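Local coordinates for protein putative phosphosugar isomerase (Silicibacter pomeroyi DSS-3, PDB 3FJ1) that is of unproven function but, as a protein of two SIS domains, probably binds phosphosugars and may act as an isomerase or aminotransferase, at residues A[31-39]-A[165-173]; A[120-128]-A[136-147]. One frame throughout, in Å; residues are numbered along the deposited sequence.

Interaction 1: A[31-39]-A[165-173]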
ATOM      1  N   VAL A  31       9.537  -2.285  26.986  1.00 13.78           N
ATOM      2  CA  VAL A  31       8.332  -2.759  26.343  1.00 13.29           C
ATOM      3  C   VAL A  31       7.212  -2.946  27.370  1.00 12.73           C
ATOM      4  O   VAL A  31       6.079  -2.532  27.124  1.00 11.65           O
ATOM      5  CB  VAL A  31       8.570  -4.056  25.542  1.00 13.71           C
ATOM      6  CG1 VAL A  31       7.233  -4.640  25.121  1.00 14.23           C
ATOM      7  CG2 VAL A  31       9.430  -3.775  24.326  1.00 13.84           C
ATOM      8  N   ALA A  32       7.526  -3.509  28.536  1.00 12.22           N
ATOM      9  CA  ALA A  32       6.503  -3.790  29.535  1.00 12.25           C
ATOM     10  C   ALA A  32       5.894  -2.493  30.063  1.00 12.60           C
ATOM     11  O   ALA A  32       4.681  -2.404  30.314  1.00 11.73           O
ATOM     12  CB  ALA A  32       7.077  -4.591  30.690  1.00 13.04           C
ATOM     13  N   ARG A  33       6.759  -1.500  30.247  1.00 12.80           N
ATOM     14  CA  ARG A  33       6.329  -0.185  30.730  1.00 13.66           C
ATOM     15  C   ARG A  33       5.385   0.494  29.736  1.00 12.99           C
ATOM     16  O   ARG A  33       4.340   1.029  30.140  1.00 12.75           O
ATOM     17  CB  ARG A  33       7.543   0.695  31.003  1.00 14.95           C
ATOM     18  CG  ARG A  33       8.252   0.353  32.270  1.00 17.02           C
ATOM     19  CD  ARG A  33       9.509   1.167  32.433  1.00 18.05           C
ATOM     20  NE  ARG A  33      10.124   0.882  33.730  1.00 19.00           N
ATOM     21  CZ  ARG A  33      11.296   1.358  34.139  1.00 19.73           C
ATOM     22  NH1 ARG A  33      12.006   2.162  33.367  1.00 20.37           N
ATOM     23  NH2 ARG A  33      11.758   1.027  35.339  1.00 19.61           N
ATOM     24  N   VAL A  34       5.715   0.449  28.442  1.00 11.84           N
ATOM     25  CA  VAL A  34       4.840   1.051  27.428  1.00 10.92           C
ATOM     26  C   VAL A  34       3.508   0.291  27.376  1.00 10.63           C
ATOM     27  O   VAL A  34       2.462   0.907  27.326  1.00 10.85           O
ATOM     28  CB  VAL A  34       5.478   1.108  26.029  1.00 10.90           C
ATOM     29  CG1 VAL A  34       4.494   1.678  25.003  1.00 10.61           C
ATOM     30  CG2 VAL A  34       6.792   1.954  26.070  1.00 10.95           C
ATOM     31  N   ALA A  35       3.556  -1.044  27.381  1.00 10.29           N
ATOM     32  CA  ALA A  35       2.340  -1.867  27.407  1.00 10.54           C
ATOM     33  C   ALA A  35       1.446  -1.517  28.596  1.00 10.66           C
ATOM     34  O   ALA A  35       0.248  -1.483  28.438  1.00 10.44           O
ATOM     35  CB  ALA A  35       2.678  -3.366  27.406  1.00 10.42           C
ATOM     36  N   ALA A  36       2.047  -1.231  29.762  1.00 10.76           N
ATOM     37  CA  ALA A  36       1.307  -0.844  30.969  1.00 10.40           C
ATOM     38  C   ALA A  36       0.575   0.497  30.741  1.00 10.39           C
ATOM     39  O   ALA A  36      -0.611   0.637  31.059  1.00 10.45           O
ATOM     40  CB  ALA A  36       2.228  -0.792  32.183  1.00 10.30           C
ATOM     41  N   VAL A  37       1.282   1.458  30.150  1.00 10.44           N
ATOM     42  CA  VAL A  37       0.691   2.749  29.776  1.00 10.95           C
ATOM     43  C   VAL A  37      -0.489   2.525  28.817  1.00 11.01           C
ATOM     44  O   VAL A  37      -1.542   3.131  28.970  1.00 11.07           O
ATOM     45  CB  VAL A  37       1.749   3.685  29.158  1.00 11.38           C
ATOM     46  CG1 VAL A  37       1.087   4.935  28.569  1.00 12.04           C
ATOM     47  CG2 VAL A  37       2.830   4.074  30.221  1.00 11.60           C
ATOM     48  N   LEU A  38      -0.322   1.646  27.828  1.00 11.30           N
ATOM     49  CA  LEU A  38      -1.397   1.372  26.865  1.00 11.61           C
ATOM     50  C   LEU A  38      -2.604   0.688  27.511  1.00 11.91           C
ATOM     51  O   LEU A  38      -3.731   0.994  27.167  1.00 11.94           O
ATOM     52  CB  LEU A  38      -0.870   0.525  25.685  1.00 12.35           C
ATOM     53  CG  LEU A  38       0.135   1.247  24.769  1.00 11.87           C
ATOM     54  CD1 LEU A  38       0.805   0.258  23.784  1.00 11.99           C
ATOM     55  CD2 LEU A  38      -0.574   2.420  24.022  1.00 12.48           C
ATOM     56  N   ARG A  39      -2.382  -0.215  28.461  1.00 12.97           N
ATOM     57  CA  ARG A  39      -3.518  -0.882  29.100  1.00 14.05           C
ATOM     58  C   ARG A  39      -4.291   0.157  29.911  1.00 14.34           C
ATOM     59  O   ARG A  39      -5.517   0.120  29.994  1.00 15.11           O
ATOM     60  CB  ARG A  39      -3.074  -2.053  29.981  1.00 15.16           C
ATOM     61  CG  ARG A  39      -2.729  -3.310  29.204  1.00 16.28           C
ATOM     62  CD  ARG A  39      -2.603  -4.515  30.127  1.00 17.41           C
ATOM     63  NE  ARG A  39      -1.604  -4.312  31.161  1.00 18.00           N
ATOM     64  CZ  ARG A  39      -0.288  -4.494  31.026  1.00 18.43           C
ATOM     65  NH1 ARG A  39       0.253  -4.893  29.893  1.00 19.11           N
ATOM     66  NH2 ARG A  39       0.498  -4.270  32.054  1.00 19.33           N
HETATM   67  N   MSE A 165       6.290  -7.810  20.694  1.00  8.37           N
HETATM   68  CA  MSE A 165       6.490  -7.854  22.176  1.00  9.56           C
HETATM   69  C   MSE A 165       5.517  -6.885  22.840  1.00  8.47           C
HETATM   70  O   MSE A 165       4.862  -7.219  23.822  1.00  9.28           O
HETATM   71  CB  MSE A 165       7.923  -7.466  22.550  1.00 10.17           C
HETATM   72  CG  MSE A 165       8.974  -8.530  22.246  1.00 10.82           C
HETATM   73 SE   MSE A 165      10.785  -7.785  22.422  1.00 11.99          SE
HETATM   74  CE  MSE A 165      10.909  -7.424  24.357  1.00 11.08           C
ATOM     75  N   LEU A 166       5.371  -5.701  22.257  1.00  8.59           N
ATOM     76  CA  LEU A 166       4.498  -4.676  22.824  1.00  8.83           C
ATOM     77  C   LEU A 166       3.069  -5.154  22.771  1.00  8.95           C
ATOM     78  O   LEU A 166       2.358  -5.119  23.771  1.00  9.52           O
ATOM     79  CB  LEU A 166       4.665  -3.356  22.061  1.00  9.07           C
ATOM     80  CG  LEU A 166       3.872  -2.126  22.511  1.00  8.99           C
ATOM     81  CD1 LEU A 166       4.226  -1.734  23.964  1.00  8.54           C
ATOM     82  CD2 LEU A 166       4.118  -0.954  21.504  1.00  9.41           C
ATOM     83  N   LEU A 167       2.653  -5.649  21.605  1.00  9.50           N
ATOM     84  CA  LEU A 167       1.303  -6.149  21.429  1.00  9.07           C
ATOM     85  C   LEU A 167       1.001  -7.350  22.333  1.00  9.66           C
ATOM     86  O   LEU A 167      -0.108  -7.482  22.844  1.00 10.19           O
ATOM     87  CB  LEU A 167       1.063  -6.523  19.967  1.00  9.46           C
ATOM     88  CG  LEU A 167       1.040  -5.366  18.972  1.00  9.71           C
ATOM     89  CD1 LEU A 167       0.936  -5.881  17.531  1.00 10.45           C
ATOM     90  CD2 LEU A 167      -0.070  -4.422  19.319  1.00 10.30           C
ATOM     91  N   ALA A 168       1.993  -8.211  22.529  1.00  9.42           N
ATOM     92  CA  ALA A 168       1.827  -9.390  23.334  1.00 10.13           C
ATOM     93  C   ALA A 168       1.688  -9.000  24.825  1.00 10.25           C
ATOM     94  O   ALA A 168       0.856  -9.569  25.526  1.00 11.11           O
ATOM     95  CB  ALA A 168       2.986 -10.335  23.120  1.00  9.90           C
ATOM     96  N   ASP A 169       2.466  -8.025  25.282  1.00 10.74           N
ATOM     97  CA  ASP A 169       2.365  -7.570  26.685  1.00 12.75           C
ATOM     98  C   ASP A 169       1.026  -6.829  26.871  1.00 12.43           C
ATOM     99  O   ASP A 169       0.350  -6.964  27.890  1.00 13.03           O
ATOM    100  CB  ASP A 169       3.523  -6.631  27.088  1.00 13.68           C
ATOM    101  CG  ASP A 169       4.826  -7.366  27.470  1.00 15.92           C
ATOM    102  OD1 ASP A 169       4.824  -8.622  27.660  1.00 15.38           O
ATOM    103  OD2 ASP A 169       5.884  -6.664  27.571  1.00 17.11           O
ATOM    104  N   TRP A 170       0.650  -6.028  25.879  1.00 12.43           N
ATOM    105  CA  TRP A 170      -0.605  -5.271  25.932  1.00 12.26           C
ATOM    106  C   TRP A 170      -1.812  -6.212  25.962  1.00 12.51           C
ATOM    107  O   TRP A 170      -2.729  -6.022  26.781  1.00 13.75           O
ATOM    108  CB  TRP A 170      -0.610  -4.270  24.769  1.00 12.86           C
ATOM    109  CG  TRP A 170      -1.791  -3.386  24.633  1.00 13.07           C
ATOM    110  CD1 TRP A 170      -2.783  -3.168  25.519  1.00 12.89           C
ATOM    111  CD2 TRP A 170      -2.021  -2.511  23.536  1.00 13.44           C
ATOM    112  NE1 TRP A 170      -3.680  -2.252  25.009  1.00 12.81           N
ATOM    113  CE2 TRP A 170      -3.218  -1.827  23.791  1.00 13.52           C
ATOM    114  CE3 TRP A 170      -1.335  -2.259  22.346  1.00 13.01           C
ATOM    115  CZ2 TRP A 170      -3.749  -0.894  22.895  1.00 13.39           C
ATOM    116  CZ3 TRP A 170      -1.872  -1.320  21.459  1.00 13.13           C
ATOM    117  CH2 TRP A 170      -3.063  -0.676  21.739  1.00 13.21           C
ATOM    118  N   ALA A 171      -1.807  -7.247  25.122  1.00 12.29           N
ATOM    119  CA  ALA A 171      -2.870  -8.237  25.080  1.00 12.85           C
ATOM    120  C   ALA A 171      -2.744  -9.265  26.220  1.00 14.09           C
ATOM    121  O   ALA A 171      -3.697 -10.020  26.498  1.00 14.82           O
ATOM    122  CB  ALA A 171      -2.868  -8.974  23.692  1.00 13.23           C
ATOM    123  N   GLU A 172      -1.585  -9.286  26.869  1.00 14.62           N
ATOM    124  CA  GLU A 172      -1.271 -10.269  27.908  1.00 16.16           C
ATOM    125  C   GLU A 172      -1.437 -11.680  27.338  1.00 15.52           C
ATOM    126  O   GLU A 172      -2.124 -12.529  27.907  1.00 15.64           O
ATOM    127  CB  GLU A 172      -2.126 -10.018  29.164  1.00 17.28           C
ATOM    128  CG  GLU A 172      -1.826  -8.638  29.778  1.00 18.47           C
ATOM    129  CD  GLU A 172      -2.679  -8.322  30.983  1.00 19.42           C
ATOM    130  OE1 GLU A 172      -3.891  -8.012  30.811  1.00 21.64           O
ATOM    131  OE2 GLU A 172      -2.110  -8.341  32.087  1.00 20.81           O
ATOM    132  N   ASP A 173      -0.807 -11.905  26.192  1.00 14.40           N
ATOM    133  CA  ASP A 173      -0.946 -13.160  25.456  1.00 14.31           C
ATOM    134  C   ASP A 173       0.283 -14.037  25.693  1.00 14.76           C
ATOM    135  O   ASP A 173       1.356 -13.807  25.140  1.00 13.93           O
ATOM    136  CB  ASP A 173      -1.144 -12.871  23.978  1.00 15.29           C
ATOM    137  CG  ASP A 173      -1.532 -14.096  23.181  1.00 15.12           C
ATOM    138  OD1 ASP A 173      -0.878 -15.162  23.248  1.00 14.50           O
ATOM    139  OD2 ASP A 173      -2.529 -13.987  22.478  1.00 16.69           O
TER
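Two helices packed on one face of the parallel sheet of the first SIS domain, an alpha-beta-alpha sandwich, meet where Val-31, Ala-35, Leu-38 and Arg-39 of helix 8-41 face Leu-166, Asp-169 and Trp-170 of helix 153-171. Their short segments run in broadly the same direction, 49° apart, with axes 8.5 Å from each other at the closest point. The small Ala-35 permits this: its CB rests 3.4 Å from CB of Asp-169. Leu-166 is a knob in a hole formed by Val-31, Val-34, Ala-35 and Leu-38. With CG anti to the backbone N (chi1 -178°), Leu-166 extends toward helix 8-41, and its CD1 lies 3.6 Å from Val-34 CG1. Val-31 turns CG1 onto the backbone of Met-165, a selenomethionine, and Leu-166. The carboxylate of Asp-169 borders this packing with OD2, while OD1 forms a salt bridge with Arg-177 of helix 174-181.

One turn further on, Leu-38 lies over a face of the Trp-170 indole. Its CB makes a CH-pi contact with the five-membered ring, 3.8 Å from the centroid and 10° off the normal, and its CD1 covers the six-membered ring at CE3. Pro-43, Leu-69 and Leu-71 also touch Trp-170. At the C-terminal end of helix 153-171, closed by a Schellman motif with Glu-172 at positive phi, Arg-39 bends at chi3 and brings NH1 to 2.9 Å from the carbonyl O of Asp-169. The Glu-172 carboxylate stacks nearly parallel over the guanidinium; OE2 lies 4.2 Å from Arg-39 NE, above the guanidinium face, so the opposite charges are near each other without an N-H aimed at the oxygen.

Interaction 2: A[120-128]-A[136-147]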
ATOM      1  N   LEU A 120      -0.957   9.034  21.559  1.00 10.79           N
ATOM      2  CA  LEU A 120       0.154   8.574  22.398  1.00 11.96           C
ATOM      3  C   LEU A 120       1.163   8.050  21.392  1.00 11.36           C
ATOM      4  O   LEU A 120       0.946   7.014  20.762  1.00 10.44           O
ATOM      5  CB  LEU A 120      -0.274   7.448  23.367  1.00 12.73           C
ATOM      6  CG  LEU A 120       0.847   6.826  24.212  1.00 13.75           C
ATOM      7  CD1 LEU A 120       1.405   7.856  25.170  1.00 14.73           C
ATOM      8  CD2 LEU A 120       0.344   5.612  24.991  1.00 14.30           C
ATOM      9  N   CYS A 121       2.255   8.778  21.202  1.00 10.91           N
ATOM     10  CA  CYS A 121       3.259   8.382  20.197  1.00 11.38           C
ATOM     11  C   CYS A 121       4.361   7.507  20.765  1.00 11.27           C
ATOM     12  O   CYS A 121       5.010   7.881  21.753  1.00 11.04           O
ATOM     13  CB  CYS A 121       3.850   9.625  19.522  1.00 11.82           C
ATOM     14  SG  CYS A 121       2.552  10.639  18.791  1.00 11.70           S
ATOM     15  N   VAL A 122       4.542   6.336  20.151  1.00 10.05           N
ATOM     16  CA  VAL A 122       5.564   5.362  20.508  1.00  9.76           C
ATOM     17  C   VAL A 122       6.438   5.127  19.284  1.00 10.80           C
ATOM     18  O   VAL A 122       5.910   4.841  18.202  1.00 11.13           O
ATOM     19  CB  VAL A 122       4.924   4.020  20.938  1.00  9.95           C
ATOM     20  CG1 VAL A 122       5.977   2.962  21.270  1.00  9.83           C
ATOM     21  CG2 VAL A 122       3.964   4.219  22.129  1.00  8.95           C
ATOM     22  N   ALA A 123       7.756   5.271  19.434  1.00 10.28           N
ATOM     23  CA  ALA A 123       8.691   5.061  18.331  1.00 10.86           C
ATOM     24  C   ALA A 123       9.432   3.745  18.506  1.00 10.95           C
ATOM     25  O   ALA A 123       9.907   3.453  19.608  1.00 10.94           O
ATOM     26  CB  ALA A 123       9.704   6.206  18.242  1.00 11.19           C
ATOM     27  N   LEU A 124       9.507   2.961  17.422  1.00 10.29           N
ATOM     28  CA  LEU A 124      10.320   1.751  17.331  1.00 10.63           C
ATOM     29  C   LEU A 124      11.511   2.153  16.425  1.00 10.79           C
ATOM     30  O   LEU A 124      11.338   2.428  15.238  1.00  9.50           O
ATOM     31  CB  LEU A 124       9.560   0.585  16.706  1.00  9.95           C
ATOM     32  CG  LEU A 124       8.240   0.161  17.368  1.00  9.34           C
ATOM     33  CD1 LEU A 124       7.681  -1.133  16.736  1.00  9.87           C
ATOM     34  CD2 LEU A 124       8.369   0.015  18.862  1.00  8.99           C
ATOM     35  N   THR A 125      12.693   2.234  17.017  1.00 12.29           N
ATOM     36  CA  THR A 125      13.868   2.785  16.331  1.00 12.36           C
ATOM     37  C   THR A 125      15.159   2.170  16.848  1.00 13.61           C
ATOM     38  O   THR A 125      15.197   1.649  17.981  1.00 11.63           O
ATOM     39  CB  THR A 125      13.903   4.368  16.432  1.00 12.89           C
ATOM     40  OG1 THR A 125      15.000   4.916  15.694  1.00 12.95           O
ATOM     41  CG2 THR A 125      13.990   4.875  17.846  1.00 12.48           C
ATOM     42  N   ASN A 126      16.180   2.209  15.984  1.00 14.44           N
ATOM     43  CA  ASN A 126      17.539   1.729  16.321  1.00 15.35           C
ATOM     44  C   ASN A 126      18.407   2.859  16.910  1.00 16.53           C
ATOM     45  O   ASN A 126      19.580   2.639  17.239  1.00 17.83           O
ATOM     46  CB  ASN A 126      18.213   1.113  15.080  1.00 15.65           C
ATOM     47  CG  ASN A 126      19.294   0.096  15.431  1.00 16.24           C
ATOM     48  OD1 ASN A 126      19.226  -0.597  16.462  1.00 15.52           O
ATOM     49  ND2 ASN A 126      20.312  -0.006  14.555  1.00 16.76           N
ATOM     50  N   ASP A 127      17.860   4.071  16.990  1.00 16.58           N
ATOM     51  CA  ASP A 127      18.566   5.184  17.634  1.00 16.97           C
ATOM     52  C   ASP A 127      17.660   5.901  18.619  1.00 16.56           C
ATOM     53  O   ASP A 127      16.848   6.752  18.234  1.00 16.11           O
ATOM     54  CB  ASP A 127      19.105   6.161  16.587  1.00 16.89           C
ATOM     55  CG  ASP A 127      19.992   7.228  17.199  1.00 17.45           C
ATOM     56  OD1 ASP A 127      20.037   7.341  18.446  1.00 17.40           O
ATOM     57  OD2 ASP A 127      20.637   7.955  16.417  1.00 17.63           O
ATOM     58  N   ALA A 128      17.820   5.581  19.898  1.00 16.08           N
ATOM     59  CA  ALA A 128      17.022   6.201  20.953  1.00 16.51           C
ATOM     60  C   ALA A 128      17.284   7.705  21.169  1.00 15.91           C
ATOM     61  O   ALA A 128      16.562   8.346  21.919  1.00 17.17           O
ATOM     62  CB  ALA A 128      17.219   5.433  22.271  1.00 16.39           C
ATOM     63  N   SER A 136       8.461  11.659  20.385  1.00 12.37           N
ATOM     64  CA  SER A 136       7.601  10.586  20.871  1.00 12.71           C
ATOM     65  C   SER A 136       7.459  10.567  22.389  1.00 12.97           C
ATOM     66  O   SER A 136       8.348  11.017  23.084  1.00 12.48           O
ATOM     67  CB  SER A 136       8.105   9.248  20.368  1.00 13.13           C
ATOM     68  OG  SER A 136       8.273   9.296  18.949  1.00 13.84           O
ATOM     69  N   ALA A 137       6.325  10.076  22.882  1.00 12.09           N
ATOM     70  CA  ALA A 137       6.093   9.922  24.309  1.00 11.66           C
ATOM     71  C   ALA A 137       6.943   8.788  24.867  1.00 12.33           C
ATOM     72  O   ALA A 137       7.408   8.858  26.004  1.00 11.25           O
ATOM     73  CB  ALA A 137       4.580   9.686  24.611  1.00 11.69           C
ATOM     74  N   HIS A 138       7.145   7.744  24.061  1.00 11.70           N
ATOM     75  CA  HIS A 138       7.961   6.613  24.434  1.00 12.42           C
ATOM     76  C   HIS A 138       8.786   6.145  23.251  1.00 13.13           C
ATOM     77  O   HIS A 138       8.334   6.209  22.107  1.00 11.97           O
ATOM     78  CB  HIS A 138       7.067   5.457  24.883  1.00 12.94           C
ATOM     79  CG  HIS A 138       6.195   5.800  26.042  1.00 13.24           C
ATOM     80  ND1 HIS A 138       6.649   5.767  27.339  1.00 13.61           N
ATOM     81  CD2 HIS A 138       4.908   6.199  26.104  1.00 13.60           C
ATOM     82  CE1 HIS A 138       5.683   6.151  28.154  1.00 13.39           C
ATOM     83  NE2 HIS A 138       4.616   6.428  27.429  1.00 13.54           N
ATOM     84  N   THR A 139       9.993   5.657  23.537  1.00 13.59           N
ATOM     85  CA  THR A 139      10.828   5.066  22.504  1.00 13.98           C
ATOM     86  C   THR A 139      11.215   3.662  22.899  1.00 14.29           C
ATOM     87  O   THR A 139      11.682   3.421  24.022  1.00 14.36           O
ATOM     88  CB  THR A 139      12.070   5.885  22.250  1.00 15.01           C
ATOM     89  OG1 THR A 139      11.653   7.154  21.743  1.00 16.76           O
ATOM     90  CG2 THR A 139      13.017   5.167  21.219  1.00 14.83           C
ATOM     91  N   ILE A 140      11.008   2.725  21.988  1.00 13.33           N
ATOM     92  CA  ILE A 140      11.475   1.373  22.181  1.00 13.70           C
ATOM     93  C   ILE A 140      12.685   1.162  21.260  1.00 13.57           C
ATOM     94  O   ILE A 140      12.569   1.168  20.013  1.00 12.67           O
ATOM     95  CB  ILE A 140      10.377   0.337  21.888  1.00 14.61           C
ATOM     96  CG1 ILE A 140       9.263   0.470  22.930  1.00 14.77           C
ATOM     97  CG2 ILE A 140      10.959  -1.057  21.873  1.00 14.21           C
ATOM     98  CD1 ILE A 140       7.990  -0.238  22.597  1.00 15.50           C
ATOM     99  N   ASP A 141      13.852   0.999  21.878  1.00 13.76           N
ATOM    100  CA  ASP A 141      15.082   0.687  21.158  1.00 13.54           C
ATOM    101  C   ASP A 141      14.986  -0.777  20.651  1.00 12.83           C
ATOM    102  O   ASP A 141      14.819  -1.722  21.445  1.00 12.89           O
ATOM    103  CB  ASP A 141      16.253   0.856  22.115  1.00 14.47           C
ATOM    104  CG  ASP A 141      17.618   0.708  21.460  1.00 14.78           C
ATOM    105  OD1 ASP A 141      17.785   0.086  20.386  1.00 13.52           O
ATOM    106  OD2 ASP A 141      18.576   1.207  22.104  1.00 16.01           O
ATOM    107  N   ILE A 142      15.086  -0.948  19.342  1.00 11.84           N
ATOM    108  CA  ILE A 142      14.993  -2.285  18.713  1.00 11.31           C
ATOM    109  C   ILE A 142      16.243  -3.175  18.840  1.00 11.16           C
ATOM    110  O   ILE A 142      16.193  -4.383  18.528  1.00 11.23           O
ATOM    111  CB  ILE A 142      14.524  -2.183  17.230  1.00 11.14           C
ATOM    112  CG1 ILE A 142      15.625  -1.607  16.307  1.00 11.21           C
ATOM    113  CG2 ILE A 142      13.168  -1.368  17.182  1.00 10.81           C
ATOM    114  CD1 ILE A 142      15.252  -1.574  14.807  1.00 10.30           C
ATOM    115  N   HIS A 143      17.344  -2.615  19.318  1.00 11.91           N
ATOM    116  CA  HIS A 143      18.562  -3.394  19.529  1.00 12.81           C
ATOM    117  C   HIS A 143      19.040  -4.200  18.310  1.00 12.62           C
ATOM    118  O   HIS A 143      19.459  -5.344  18.433  1.00 13.22           O
ATOM    119  CB  HIS A 143      18.386  -4.309  20.770  1.00 13.54           C
ATOM    120  CG  HIS A 143      18.228  -3.564  22.059  1.00 14.32           C
ATOM    121  ND1 HIS A 143      17.017  -3.082  22.506  1.00 15.31           N
ATOM    122  CD2 HIS A 143      19.139  -3.203  22.990  1.00 15.17           C
ATOM    123  CE1 HIS A 143      17.187  -2.465  23.660  1.00 14.92           C
ATOM    124  NE2 HIS A 143      18.466  -2.527  23.973  1.00 15.63           N
ATOM    125  N   ALA A 144      18.971  -3.584  17.133  1.00 13.42           N
ATOM    126  CA  ALA A 144      19.414  -4.198  15.893  1.00 13.78           C
ATOM    127  C   ALA A 144      20.931  -4.076  15.801  1.00 14.50           C
ATOM    128  O   ALA A 144      21.573  -4.894  15.152  1.00 15.44           O
ATOM    129  CB  ALA A 144      18.792  -3.487  14.703  1.00 13.52           C
ATOM    130  N   GLY A 145      21.485  -3.063  16.468  1.00 15.05           N
ATOM    131  CA  GLY A 145      22.928  -2.764  16.368  1.00 15.82           C
ATOM    132  C   GLY A 145      23.219  -2.110  15.026  1.00 16.29           C
ATOM    133  O   GLY A 145      22.318  -1.810  14.264  1.00 17.17           O
ATOM    134  N   PRO A 146      24.494  -1.843  14.737  1.00 18.29           N
ATOM    135  CA  PRO A 146      24.806  -1.209  13.454  1.00 18.91           C
ATOM    136  C   PRO A 146      24.501  -2.120  12.256  1.00 18.71           C
ATOM    137  O   PRO A 146      24.788  -3.318  12.295  1.00 18.92           O
ATOM    138  CB  PRO A 146      26.326  -0.909  13.554  1.00 19.11           C
ATOM    139  CG  PRO A 146      26.853  -1.828  14.608  1.00 19.01           C
ATOM    140  CD  PRO A 146      25.686  -2.096  15.562  1.00 18.90           C
ATOM    141  N   GLU A 147      23.873  -1.563  11.234  1.00 20.46           N
ATOM    142  CA  GLU A 147      23.611  -2.317  10.019  1.00 21.12           C
ATOM    143  C   GLU A 147      24.708  -1.868   9.088  1.00 20.41           C
ATOM    144  O   GLU A 147      25.028  -0.697   9.059  1.00 20.89           O
ATOM    145  CB  GLU A 147      22.286  -1.934   9.344  1.00 22.93           C
ATOM    146  CG  GLU A 147      21.006  -1.822  10.198  1.00 24.12           C
ATOM    147  CD  GLU A 147      20.363  -3.138  10.663  1.00 24.87           C
ATOM    148  OE1 GLU A 147      19.996  -4.047   9.834  1.00 24.01           O
ATOM    149  OE2 GLU A 147      20.167  -3.198  11.912  1.00 25.96           O
TER
HETATM  150  O   HOH W   1      20.029   0.036  19.034  1.00 17.66           O
HETATM  151  O   HOH W   2      19.708   3.482  20.442  1.00 28.26           O
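With CG roughly anti to the backbone N (chi1 -155°), Asn-126 reaches from the end of strand 120-125 to the turn at Ala-144 and Gly-145. Its ND2 donates to Gly-145 O at 2.7 Å, while OD1 accepts from Ala-144 N at 3.1 Å, from above the amide plane, and more weakly from Gly-145 N. Without the amide, as with an alanine here, these three backbone groups would probably lose their mate on segment 120-128, leaving the turn less firmly tied to it.

Ile-142 places CG1 between backbone N and carbonyl carbon (chi1 72°), beside Asn-126 CB. A water lies 2.8 Å from Asn-126 OD1 and 2.6 Å from Asp-141 OD1, bridging the segments; the latter oxygen also accepts from His-143 N in an Asx turn. On one face of the sheet, Leu-124 CD2 packs 3.6 Å from Ile-140 CB, the two side chains pointing the same way; on the other, the CG2 methyls of Thr-125 and Thr-139 meet at 3.5 Å.

In the parallel ladder, His-138 N, Ile-140 N (2.7 Å, 171° at the hydrogen) and Ile-142 N donate to Cys-121 O, Ala-123 O and Thr-125 O; Ala-123 N and Thr-125 N donate back to His-138 O and Ile-140 O. Linked through helix 131-134, the strands form a beta-alpha-beta unit at the edge of the SIS-domain sheet.

Overall arrangement
Interactions 1 and 2 belong to the same SIS domain, with centres about 15 Å apart, and illustrate how such a fold is built in layers. Along the chain, helix 8-41 comes first, then strands 120-125 and 138-141, and finally helix 153-171, so the helix pair of interaction 1 brackets the strand pair of interaction 2. The layers touch directly: Leu-38 and Val-37 pack on Leu-120, and Val-34 on Val-122 and His-138, while Val-31 and Leu-166 both reach Ile-140. The two helices thus cover one face of the parallel sheet at its 138-141 edge, joining chain-distant helices and neighbouring strands in one largely apolar interface between helix layer and sheet.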